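PDB 4G3A: CLIP-associating protein from Drosophila melanogaster, which tracks microtubule plus ends and stabilises dynamic microtubules, supporting mitotic spindle formation, kinetochore attachment and tubulin incorporation during poleward flux. Local coordinates for residues T33-D38 / S74-R79. Sequence-based numbering, arbitrary orientation.
Sequences TFLSDD and SELIKR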
loop_
_atom_site.group_PDB
_atom_site.type_symbol
_atom_site.label_atom_id
_atom_site.label_comp_id
_atom_site.label_asym_id
_atom_site.label_seq_id
_atom_site.Cartn_x
_atom_site.Cartn_y
_atom_site.Cartn_z
ATOM N N THR A 33 12.096 -9.641 14.176
ATOM C CA THR A 33 13.193 -10.590 14.022
ATOM C C THR A 33 12.693 -12.025 14.135
ATOM O O THR A 33 13.045 -12.883 13.327
ATOM C CB THR A 33 14.282 -10.360 15.073
ATOM O OG1 THR A 33 14.907 -9.092 14.839
ATOM C CG2 THR A 33 15.330 -11.462 15.004
ATOM N N PHE A 34 11.867 -12.274 15.140
ATOM C CA PHE A 34 11.331 -13.605 15.391
ATOM C C PHE A 34 10.544 -14.118 14.190
ATOM O O PHE A 34 10.799 -15.212 13.693
ATOM C CB PHE A 34 10.433 -13.582 16.633
ATOM C CG PHE A 34 9.820 -14.913 16.962
ATOM C CD1 PHE A 34 10.441 -15.774 17.856
ATOM C CD2 PHE A 34 8.622 -15.304 16.382
ATOM C CE1 PHE A 34 9.881 -17.005 18.167
ATOM C CE2 PHE A 34 8.053 -16.532 16.685
ATOM C CZ PHE A 34 8.682 -17.381 17.584
ATOM N N LEU A 35 9.581 -13.319 13.732
ATOM C CA LEU A 35 8.722 -13.703 12.615
ATOM C C LEU A 35 9.489 -13.816 11.301
ATOM O O LEU A 35 9.067 -14.531 10.387
ATOM C CB LEU A 35 7.581 -12.690 12.452
ATOM C CG LEU A 35 6.580 -12.608 13.605
ATOM C CD1 LEU A 35 5.562 -11.523 13.331
ATOM C CD2 LEU A 35 5.888 -13.938 13.820
ATOM N N SER A 36 10.605 -13.099 11.192
ATOM C CA SER A 36 11.374 -13.099 9.950
ATOM C C SER A 36 12.118 -14.417 9.725
ATOM O O SER A 36 12.353 -14.828 8.589
ATOM C CB SER A 36 12.355 -11.929 9.932
ATOM O OG SER A 36 11.657 -10.695 9.942
ATOM N N ASP A 37 12.477 -15.077 10.818
ATOM C CA ASP A 37 13.240 -16.316 10.751
ATOM C C ASP A 37 12.301 -17.509 10.549
ATOM O O ASP A 37 11.536 -17.862 11.443
ATOM C CB ASP A 37 14.046 -16.477 12.044
ATOM C CG ASP A 37 15.045 -17.617 11.982
ATOM O OD1 ASP A 37 14.934 -18.463 11.073
ATOM O OD2 ASP A 37 15.938 -17.669 12.854
ATOM N N ASP A 38 12.356 -18.137 9.376
ATOM C CA ASP A 38 11.445 -19.249 9.106
ATOM C C ASP A 38 11.779 -20.520 9.898
ATOM O O ASP A 38 11.124 -21.549 9.725
ATOM C CB ASP A 38 11.311 -19.543 7.602
ATOM C CG ASP A 38 12.485 -20.322 7.042
ATOM O OD1 ASP A 38 13.630 -20.088 7.480
ATOM O OD2 ASP A 38 12.259 -21.164 6.148
ATOM N N SER A 74 3.690 -7.572 7.727
ATOM C CA SER A 74 4.277 -8.133 6.513
ATOM C C SER A 74 4.748 -9.574 6.748
ATOM O O SER A 74 4.524 -10.457 5.912
ATOM C CB SER A 74 5.420 -7.255 5.997
ATOM O OG SER A 74 4.921 -6.203 5.182
ATOM N N GLU A 75 5.389 -9.816 7.891
ATOM C CA GLU A 75 5.883 -11.162 8.199
ATOM C C GLU A 75 4.750 -12.172 8.402
ATOM O O GLU A 75 4.834 -13.301 7.923
ATOM C CB GLU A 75 6.835 -11.141 9.404
ATOM C CG GLU A 75 8.108 -10.355 9.138
ATOM C CD GLU A 75 8.812 -10.794 7.861
ATOM O OE1 GLU A 75 8.913 -12.020 7.613
ATOM O OE2 GLU A 75 9.260 -9.911 7.096
ATOM N N LEU A 76 3.683 -11.761 9.082
ATOM C CA LEU A 76 2.493 -12.609 9.220
ATOM C C LEU A 76 1.851 -12.902 7.865
ATOM O O LEU A 76 1.420 -14.030 7.598
ATOM C CB LEU A 76 1.460 -11.959 10.148
ATOM C CG LEU A 76 1.872 -11.787 11.613
ATOM C CD1 LEU A 76 0.916 -10.852 12.343
ATOM C CD2 LEU A 76 1.946 -13.138 12.314
ATOM N N ILE A 77 1.787 -11.883 7.007
ATOM C CA ILE A 77 1.248 -12.070 5.669
ATOM C C ILE A 77 2.066 -13.125 4.937
ATOM O O ILE A 77 1.510 -14.030 4.323
ATOM C CB ILE A 77 1.273 -10.762 4.857
ATOM C CG1 ILE A 77 0.227 -9.785 5.387
ATOM C CG2 ILE A 77 1.022 -11.032 3.382
ATOM C CD1 ILE A 77 0.541 -8.365 5.020
ATOM N N LYS A 78 3.390 -13.001 4.997
ATOM C CA LYS A 78 4.266 -13.963 4.337
ATOM C C LYS A 78 4.057 -15.381 4.860
ATOM O O LYS A 78 4.029 -16.332 4.082
ATOM C CB LYS A 78 5.728 -13.557 4.489
ATOM C CG LYS A 78 6.086 -12.296 3.747
ATOM C CD LYS A 78 7.492 -11.880 4.083
ATOM C CE LYS A 78 7.710 -10.422 3.762
ATOM N NZ LYS A 78 9.088 -10.028 4.155
ATOM N N ARG A 79 3.894 -15.523 6.172
ATOM C CA ARG A 79 3.691 -16.841 6.775
ATOM C C ARG A 79 2.273 -17.361 6.587
ATOM O O ARG A 79 2.068 -18.565 6.430
ATOM C CB ARG A 79 3.983 -16.809 8.275
ATOM C CG ARG A 79 5.419 -16.565 8.634
ATOM C CD ARG A 79 5.574 -16.657 10.122
ATOM N NE ARG A 79 6.969 -16.561 10.525
ATOM C CZ ARG A 79 7.708 -17.595 10.912
ATOM N NH1 ARG A 79 7.188 -18.819 10.958
ATOM N NH2 ARG A 79 8.970 -17.399 11.256
#
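Arg79, near the end of helix 63-80, reaches across to the C-terminal end of helix 21-36 and takes hold of the carbonyl oxygen of Leu35. From CB its chain runs straight through CG and CD to NE (chi2 -176°, chi3 174°), which sets the guanidinium beside the last turn of that helix. CD passes 4.1 Å from Leu35 O. NE bonds to Leu35 O at 2.9 Å, in the carbonyl plane and on a lone pair, while NH2 donates to the same oxygen at 3.0 Å from well above that plane. This side-on grip by two nitrogens fixes how the flat guanidinium is turned. At the group's edge, NH2 also lies 2.6 Å from Asp37 O, where the chain has left helical geometry, and NH1 bonds to Asn40 O in the following loop. One turn earlier, Glu75 packs its CB on Leu35 CB at 3.5 Å. The Glu75 chain then bends at chi2 (-52°), bringing its carboxylate alongside Ser36, with CD 3.5 Å from Ser36 OG. That hydroxyl bonds back to Val32 O, and Glu75 OE2 forms a salt bridge with Lys78 NZ. Deeper in, Leu35 CD1 meets Leu76 CG at 4.1 Å; Leu9 and Ile42 add to the apolar surroundings of Leu35, and helix 47-58 to those of Leu76. The contact joins the second helix of HEAT 1 in this N-terminal TOG-like domain to helix 21-36, which precedes that repeat. Carbonyls at a helix C-terminus carry partial negative charge, which the guanidinium probably offsets while tying the exit of helix 21-36 to helix 63-80.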